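Local structure of solute-binding periplasmic protein of iron/siderophore ABC transporter (Yersinia pestis, 6B2X) at residues Glu56-Gly61 with Pro130-Phe135; Pro216-Glu221 with Ile275-Gly280. The protein probably captures an iron-siderophore complex in the periplasm and delivers it to the ABC transporter of the inner membrane. All blocks are in the same frame, centred on the assembly; numbering follows the deposited sequence.

Interaction 1: Glu56-Gly61 with Pro130-Phe135; sequences ERILLG and PDIAIF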
ATOM      1  N   GLU A  56      -6.249  12.057 -21.292  1.00 32.73           N
ATOM      2  CA  GLU A  56      -5.475  10.974 -21.888  1.00 37.22           C
ATOM      3  C   GLU A  56      -4.001  11.010 -21.526  1.00 34.33           C
ATOM      4  O   GLU A  56      -3.278  10.068 -21.874  1.00 31.69           O
ATOM      5  CB  GLU A  56      -5.612  10.964 -23.426  1.00 33.94           C
ATOM      6  CG  GLU A  56      -7.008  10.556 -23.989  1.00 44.19           C
ATOM      7  CD  GLU A  56      -7.550   9.212 -23.445  1.00 46.78           C
ATOM      8  OE1 GLU A  56      -6.967   8.150 -23.765  1.00 39.76           O
ATOM      9  OE2 GLU A  56      -8.581   9.222 -22.720  1.00 41.99           O
ATOM     10  N   ARG A  57      -3.536  12.037 -20.824  1.00 29.88           N
ATOM     11  CA  ARG A  57      -2.124  12.175 -20.466  1.00 33.05           C
ATOM     12  C   ARG A  57      -2.030  12.454 -18.970  1.00 28.30           C
ATOM     13  O   ARG A  57      -2.227  13.592 -18.539  1.00 29.97           O
ATOM     14  CB  ARG A  57      -1.460  13.279 -21.287  1.00 33.94           C
ATOM     15  CG  ARG A  57      -1.355  12.942 -22.790  1.00 37.06           C
ATOM     16  CD  ARG A  57      -0.648  14.050 -23.573  1.00 40.49           C
ATOM     17  NE  ARG A  57      -1.471  15.259 -23.604  1.00 46.35           N
ATOM     18  CZ  ARG A  57      -2.508  15.452 -24.418  1.00 48.77           C
ATOM     19  NH1 ARG A  57      -2.849  14.521 -25.310  1.00 42.56           N
ATOM     20  NH2 ARG A  57      -3.200  16.588 -24.345  1.00 44.24           N
ATOM     21  N   ILE A  58      -1.713  11.426 -18.183  1.00 23.95           N
ATOM     22  CA  ILE A  58      -1.678  11.531 -16.725  1.00 24.46           C
ATOM     23  C   ILE A  58      -0.232  11.567 -16.243  1.00 26.70           C
ATOM     24  O   ILE A  58       0.585  10.701 -16.597  1.00 29.13           O
ATOM     25  CB  ILE A  58      -2.445  10.377 -16.058  1.00 23.08           C
ATOM     26  CG1 ILE A  58      -3.948  10.471 -16.391  1.00 26.19           C
ATOM     27  CG2 ILE A  58      -2.272  10.451 -14.552  1.00 24.38           C
ATOM     28  CD1 ILE A  58      -4.631   9.111 -16.547  1.00 23.59           C
ATOM     29  N   LEU A  59       0.069  12.545 -15.410  1.00 27.74           N
ATOM     30  CA  LEU A  59       1.341  12.642 -14.705  1.00 27.39           C
ATOM     31  C   LEU A  59       1.179  12.063 -13.305  1.00 30.15           C
ATOM     32  O   LEU A  59       0.191  12.363 -12.620  1.00 26.37           O
ATOM     33  CB  LEU A  59       1.761  14.104 -14.611  1.00 26.60           C
ATOM     34  CG  LEU A  59       3.177  14.561 -14.875  1.00 31.19           C
ATOM     35  CD1 LEU A  59       3.600  14.140 -16.251  1.00 30.23           C
ATOM     36  CD2 LEU A  59       3.218  16.072 -14.736  1.00 34.44           C
ATOM     37  N   LEU A  60       2.141  11.247 -12.869  1.00 24.35           N
ATOM     38  CA  LEU A  60       2.110  10.670 -11.524  1.00 25.87           C
ATOM     39  C   LEU A  60       3.264  11.258 -10.713  1.00 28.79           C
ATOM     40  O   LEU A  60       4.429  10.881 -10.895  1.00 24.59           O
ATOM     41  CB  LEU A  60       2.174   9.153 -11.577  1.00 20.59           C
ATOM     42  CG  LEU A  60       1.031   8.495 -12.345  1.00 21.05           C
ATOM     43  CD1 LEU A  60       1.190   7.016 -12.242  1.00 24.33           C
ATOM     44  CD2 LEU A  60      -0.338   8.903 -11.801  1.00 23.51           C
ATOM     45  N   GLY A  61       2.925  12.166  -9.793  1.00 24.33           N
ATOM     46  CA  GLY A  61       3.941  12.817  -8.980  1.00 24.13           C
ATOM     47  C   GLY A  61       4.570  11.915  -7.943  1.00 25.12           C
ATOM     48  O   GLY A  61       5.569  12.291  -7.327  1.00 33.09           O
ATOM     49  N   PRO A 130       0.564  17.430 -20.134  1.00 29.92           N
ATOM     50  CA  PRO A 130      -0.344  16.550 -19.386  1.00 33.89           C
ATOM     51  C   PRO A 130      -1.730  17.164 -19.228  1.00 35.69           C
ATOM     52  O   PRO A 130      -1.885  18.376 -19.070  1.00 33.14           O
ATOM     53  CB  PRO A 130       0.339  16.432 -18.021  1.00 32.71           C
ATOM     54  CG  PRO A 130       0.967  17.802 -17.842  1.00 33.82           C
ATOM     55  CD  PRO A 130       1.415  18.225 -19.239  1.00 31.31           C
ATOM     56  N   ASP A 131      -2.742  16.296 -19.234  1.00 31.91           N
ATOM     57  CA  ASP A 131      -4.106  16.740 -18.948  1.00 33.80           C
ATOM     58  C   ASP A 131      -4.374  16.873 -17.464  1.00 31.78           C
ATOM     59  O   ASP A 131      -5.208  17.692 -17.056  1.00 32.52           O
ATOM     60  CB  ASP A 131      -5.102  15.763 -19.540  1.00 30.26           C
ATOM     61  CG  ASP A 131      -4.980  15.684 -21.006  1.00 38.10           C
ATOM     62  OD1 ASP A 131      -4.781  16.775 -21.593  1.00 42.04           O
ATOM     63  OD2 ASP A 131      -5.033  14.559 -21.561  1.00 36.22           O
ATOM     64  N   ILE A 132      -3.689  16.079 -16.644  1.00 30.54           N
ATOM     65  CA  ILE A 132      -3.950  16.059 -15.211  1.00 31.39           C
ATOM     66  C   ILE A 132      -2.720  15.491 -14.513  1.00 30.25           C
ATOM     67  O   ILE A 132      -1.891  14.823 -15.126  1.00 28.24           O
ATOM     68  CB  ILE A 132      -5.238  15.244 -14.916  1.00 30.33           C
ATOM     69  CG1 ILE A 132      -5.844  15.646 -13.570  1.00 34.93           C
ATOM     70  CG2 ILE A 132      -4.971  13.748 -15.005  1.00 32.22           C
ATOM     71  CD1 ILE A 132      -7.209  15.033 -13.314  1.00 35.63           C
ATOM     72  N   ALA A 133      -2.584  15.779 -13.223  1.00 31.65           N
ATOM     73  CA  ALA A 133      -1.503  15.227 -12.421  1.00 27.41           C
ATOM     74  C   ALA A 133      -2.080  14.726 -11.112  1.00 32.79           C
ATOM     75  O   ALA A 133      -2.995  15.341 -10.554  1.00 25.64           O
ATOM     76  CB  ALA A 133      -0.407  16.268 -12.155  1.00 27.08           C
ATOM     77  N   ILE A 134      -1.550  13.609 -10.626  1.00 27.51           N
ATOM     78  CA  ILE A 134      -2.001  13.008  -9.381  1.00 23.32           C
ATOM     79  C   ILE A 134      -0.857  13.041  -8.386  1.00 29.50           C
ATOM     80  O   ILE A 134       0.264  12.620  -8.701  1.00 24.40           O
ATOM     81  CB  ILE A 134      -2.469  11.560  -9.578  1.00 27.29           C
ATOM     82  CG1 ILE A 134      -3.479  11.451 -10.722  1.00 25.05           C
ATOM     83  CG2 ILE A 134      -3.002  11.021  -8.250  1.00 29.54           C
ATOM     84  CD1 ILE A 134      -4.716  12.311 -10.542  1.00 32.09           C
ATOM     85  N   PHE A 135      -1.146  13.511  -7.175  1.00 29.52           N
ATOM     86  CA  PHE A 135      -0.198  13.496  -6.071  1.00 30.67           C
ATOM     87  C   PHE A 135      -0.849  12.848  -4.849  1.00 31.90           C
ATOM     88  O   PHE A 135      -2.080  12.789  -4.726  1.00 27.05           O
ATOM     89  CB  PHE A 135       0.294  14.931  -5.722  1.00 31.44           C
ATOM     90  CG  PHE A 135       1.220  15.538  -6.750  1.00 31.00           C
ATOM     91  CD1 PHE A 135       0.726  15.995  -7.965  1.00 30.84           C
ATOM     92  CD2 PHE A 135       2.588  15.636  -6.504  1.00 32.24           C
ATOM     93  CE1 PHE A 135       1.571  16.542  -8.922  1.00 30.69           C
ATOM     94  CE2 PHE A 135       3.446  16.189  -7.453  1.00 32.63           C
ATOM     95  CZ  PHE A 135       2.943  16.644  -8.661  1.00 30.43           C
TER

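Interaction 2: Pro216-Glu221 with Ile275-Gly280; sequences PSVFIE and IYIASG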
ATOM      1  N   PRO A 216      -6.228  -9.321  20.506  1.00 50.09           N
ATOM      2  CA  PRO A 216      -4.798  -9.571  20.708  1.00 47.59           C
ATOM      3  C   PRO A 216      -3.989  -8.301  20.541  1.00 42.91           C
ATOM      4  O   PRO A 216      -4.314  -7.426  19.736  1.00 44.89           O
ATOM      5  CB  PRO A 216      -4.460 -10.594  19.619  1.00 45.72           C
ATOM      6  CG  PRO A 216      -5.457 -10.312  18.543  1.00 46.34           C
ATOM      7  CD  PRO A 216      -6.722  -9.965  19.275  1.00 51.65           C
ATOM      8  N   SER A 217      -2.940  -8.203  21.340  1.00 45.07           N
ATOM      9  CA  SER A 217      -1.978  -7.122  21.218  1.00 47.36           C
ATOM     10  C   SER A 217      -1.093  -7.373  20.002  1.00 47.13           C
ATOM     11  O   SER A 217      -0.737  -8.517  19.706  1.00 44.22           O
ATOM     12  CB  SER A 217      -1.138  -7.049  22.490  1.00 49.87           C
ATOM     13  OG  SER A 217      -0.743  -8.363  22.876  1.00 50.93           O
ATOM     14  N   VAL A 218      -0.758  -6.300  19.287  1.00 47.38           N
ATOM     15  CA  VAL A 218      -0.079  -6.390  17.995  1.00 51.42           C
ATOM     16  C   VAL A 218       0.990  -5.320  17.933  1.00 47.31           C
ATOM     17  O   VAL A 218       0.726  -4.158  18.258  1.00 40.46           O
ATOM     18  CB  VAL A 218      -1.030  -6.200  16.794  1.00 43.47           C
ATOM     19  CG1 VAL A 218      -0.264  -6.414  15.475  1.00 37.31           C
ATOM     20  CG2 VAL A 218      -2.249  -7.108  16.889  1.00 44.89           C
ATOM     21  N   PHE A 219       2.183  -5.702  17.490  1.00 39.84           N
ATOM     22  CA  PHE A 219       3.185  -4.733  17.085  1.00 46.47           C
ATOM     23  C   PHE A 219       3.602  -5.080  15.671  1.00 46.91           C
ATOM     24  O   PHE A 219       3.959  -6.228  15.383  1.00 45.09           O
ATOM     25  CB  PHE A 219       4.395  -4.717  18.021  1.00 49.29           C
ATOM     26  CG  PHE A 219       5.492  -3.768  17.590  1.00 52.08           C
ATOM     27  CD1 PHE A 219       5.330  -2.396  17.707  1.00 49.70           C
ATOM     28  CD2 PHE A 219       6.690  -4.256  17.075  1.00 50.52           C
ATOM     29  CE1 PHE A 219       6.333  -1.526  17.316  1.00 50.37           C
ATOM     30  CE2 PHE A 219       7.698  -3.393  16.685  1.00 52.44           C
ATOM     31  CZ  PHE A 219       7.524  -2.026  16.809  1.00 51.93           C
ATOM     32  N   ILE A 220       3.490  -4.103  14.785  1.00 45.12           N
ATOM     33  CA  ILE A 220       3.992  -4.209  13.427  1.00 47.30           C
ATOM     34  C   ILE A 220       5.277  -3.392  13.345  1.00 48.95           C
ATOM     35  O   ILE A 220       5.310  -2.251  13.825  1.00 45.83           O
ATOM     36  CB  ILE A 220       2.943  -3.747  12.401  1.00 45.73           C
ATOM     37  CG1 ILE A 220       3.558  -3.766  11.003  1.00 42.43           C
ATOM     38  CG2 ILE A 220       2.419  -2.344  12.737  1.00 44.24           C
ATOM     39  CD1 ILE A 220       2.558  -3.813   9.900  1.00 36.33           C
ATOM     40  N   GLU A 221       6.360  -3.998  12.795  1.00 44.25           N
ATOM     41  CA  GLU A 221       7.629  -3.297  12.566  1.00 49.43           C
ATOM     42  C   GLU A 221       7.740  -2.878  11.092  1.00 45.79           C
ATOM     43  O   GLU A 221       7.988  -3.719  10.221  1.00 43.88           O
ATOM     44  CB  GLU A 221       8.823  -4.148  12.995  1.00 47.18           C
ATOM     45  CG  GLU A 221      10.048  -3.282  13.378  1.00 53.86           C
ATOM     46  CD  GLU A 221      11.331  -4.073  13.410  1.00 51.35           C
ATOM     47  OE1 GLU A 221      11.252  -5.291  13.702  1.00 34.99           O
ATOM     48  OE2 GLU A 221      12.392  -3.473  13.114  1.00 50.94           O
ATOM     49  N   ILE A 275       0.701 -11.046  18.863  1.00 45.18           N
ATOM     50  CA  ILE A 275       1.004 -11.212  17.443  1.00 46.65           C
ATOM     51  C   ILE A 275       2.158 -10.290  17.051  1.00 47.77           C
ATOM     52  O   ILE A 275       2.207  -9.122  17.462  1.00 46.69           O
ATOM     53  CB  ILE A 275      -0.236 -10.930  16.565  1.00 45.63           C
ATOM     54  CG1 ILE A 275      -1.487 -11.569  17.173  1.00 46.00           C
ATOM     55  CG2 ILE A 275      -0.023 -11.432  15.139  1.00 43.43           C
ATOM     56  CD1 ILE A 275      -1.569 -13.088  16.985  1.00 51.23           C
ATOM     57  N   TYR A 276       3.095 -10.826  16.264  1.00 50.06           N
ATOM     58  CA  TYR A 276       4.205 -10.068  15.698  1.00 49.19           C
ATOM     59  C   TYR A 276       4.065  -9.981  14.181  1.00 45.05           C
ATOM     60  O   TYR A 276       3.683 -10.962  13.522  1.00 42.57           O
ATOM     61  CB  TYR A 276       5.563 -10.690  16.031  1.00 46.38           C
ATOM     62  CG  TYR A 276       6.684  -9.902  15.396  1.00 44.67           C
ATOM     63  CD1 TYR A 276       7.174  -8.749  16.003  1.00 44.82           C
ATOM     64  CD2 TYR A 276       7.206 -10.262  14.162  1.00 44.10           C
ATOM     65  CE1 TYR A 276       8.187  -8.000  15.418  1.00 43.03           C
ATOM     66  CE2 TYR A 276       8.217  -9.514  13.566  1.00 47.40           C
ATOM     67  CZ  TYR A 276       8.705  -8.384  14.200  1.00 41.65           C
ATOM     68  OH  TYR A 276       9.707  -7.629  13.606  1.00 46.21           O
ATOM     69  N   ILE A 277       4.398  -8.807  13.632  1.00 40.64           N
ATOM     70  CA  ILE A 277       4.181  -8.502  12.217  1.00 40.76           C
ATOM     71  C   ILE A 277       5.278  -7.574  11.726  1.00 40.93           C
ATOM     72  O   ILE A 277       5.440  -6.471  12.253  1.00 39.54           O
ATOM     73  CB  ILE A 277       2.807  -7.846  11.963  1.00 42.43           C
ATOM     74  CG1 ILE A 277       1.637  -8.782  12.315  1.00 36.02           C
ATOM     75  CG2 ILE A 277       2.724  -7.395  10.493  1.00 43.70           C
ATOM     76  CD1 ILE A 277       0.241  -8.190  12.003  1.00 35.24           C
ATOM     77  N   ALA A 278       6.034  -8.000  10.713  1.00 41.86           N
ATOM     78  CA  ALA A 278       7.084  -7.184  10.113  1.00 41.23           C
ATOM     79  C   ALA A 278       6.735  -6.869   8.661  1.00 40.27           C
ATOM     80  O   ALA A 278       6.174  -7.706   7.946  1.00 36.20           O
ATOM     81  CB  ALA A 278       8.433  -7.897  10.176  1.00 39.76           C
ATOM     82  N   SER A 279       7.064  -5.661   8.222  1.00 34.36           N
ATOM     83  CA  SER A 279       6.769  -5.260   6.860  1.00 37.61           C
ATOM     84  C   SER A 279       8.063  -5.015   6.099  1.00 37.69           C
ATOM     85  O   SER A 279       9.047  -4.517   6.655  1.00 36.65           O
ATOM     86  CB  SER A 279       5.882  -4.012   6.812  1.00 31.40           C
ATOM     87  OG  SER A 279       6.647  -2.818   6.717  1.00 37.81           O
ATOM     88  N   GLY A 280       8.047  -5.365   4.823  1.00 37.79           N
ATOM     89  CA  GLY A 280       9.170  -5.087   3.955  1.00 36.01           C
ATOM     90  C   GLY A 280       8.814  -5.457   2.538  1.00 32.73           C
ATOM     91  O   GLY A 280       7.844  -6.177   2.293  1.00 29.77           O
TER

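Interaction 1: Glu56-Gly61 with Pro130-Phe135
Asp131 OD2 is gripped by two backbone amides: Glu56 N meets it at 2.8 Å, almost straight on its anti side, and Arg57 N adds a weak bond. This carboxylate closes the start of a parallel strand pair, 58-60 beside 132-135, in the five-stranded parallel sheet of one lobe. An acid suits the place, taking up amides while drawing in a cation; with CG beside its backbone N (chi1 -62°), Asp131 turns the carboxylate to them. The carboxylate comes over one face of the Arg57 guanidinium, OD2 near its centre and the planes 61° apart; NH2 comes to 3.2 Å from Asp131 OD1, a charge attraction without a directed N-H, while NE bonds to Asn129 O. Leu59 N bonds to Ile132 O at 3.0 Å and Leu59 O takes Ile134 N at 2.9 Å. Branched apolar residues fill one face, where Ile58 CG1 lies alongside Ile132 CG2 at 3.7 Å and Leu60 CD2 reaches Ile134 CB. On the other, Leu59 CB meets the small Ala133 CB, which helix 147-154 covers. Gly61, lacking a side chain, presents its CA over one face of the Phe135 ring, 4.0 Å from the centroid and 20° off the normal.

Interaction 2: Pro216-Glu221 with Ile275-Gly280
Ile220 and Ile277 face each other as a parallel bridge pair in the strand pairing of 217-221 with 275-280, within the mixed sheet of the other lobe. Their side chains cross obliquely: Ile220 CD1 packs on the CG2 branch of Ile277 at 3.6 Å. Two torsions explain the meeting, for Ile220 has CG1 anti to its backbone N (chi1 175°), whereas Ile277 has CG2 in that position and sends CG1 back beside its N (chi1 -64°). The longer arm of Ile277 therefore reaches across to Val218, its CD1 3.9 Å from Val218 CG1. Beta-branched residues suit extended strands, and this apolar face is covered by helices 239-245 and 340-350, through Ile243, Phe346 and Phe350 among others. Nearer the strand start, Pro216 CB touches Ile275 CG1.

The reverse face carries Phe219, Tyr276 and Glu221. Tyr276 CE1 approaches the edge of the Phe219 ring, 4.4 Å from Phe219 CD2. The extended chain of Glu221 carries its carboxylate to the phenol, and the carboxylate plane stands 66° from the Tyr276 ring; the length of both side chains lets them meet across the strands. Glu221 OE2 has a salt bridge to Arg312, which would tend to keep the buried acid ionised. Between the faces runs the backbone ladder, in which Ile277 O takes Glu221 N at 2.7 Å and Glu221 O takes Ser279 N at 2.9 Å. At the rim of the Tyr276 ring, OH gives a weak bond of 2.8 Å to Glu221 OE1.

Interactions 1 and 2 play the same part in two different sheets: each pairs neighbouring parallel strands, one in each lobe of the two-lobed binding protein. They follow one another along the chain, interaction 1 closing before interaction 2 opens, and lie on opposite sides of the chain's centre. Their centres are 36 Å apart and their nearest atoms about 21 Å, so neither touches the other. In proteins of this family the ligand is held in the cleft between lobes, and each contact belongs to the sheet of one of the lobes that flank it. A bound sodium ion lies about 11 Å from the side chain of Leu60 in interaction 1, too far for contact. Interaction 2 is the more deeply buried of the two.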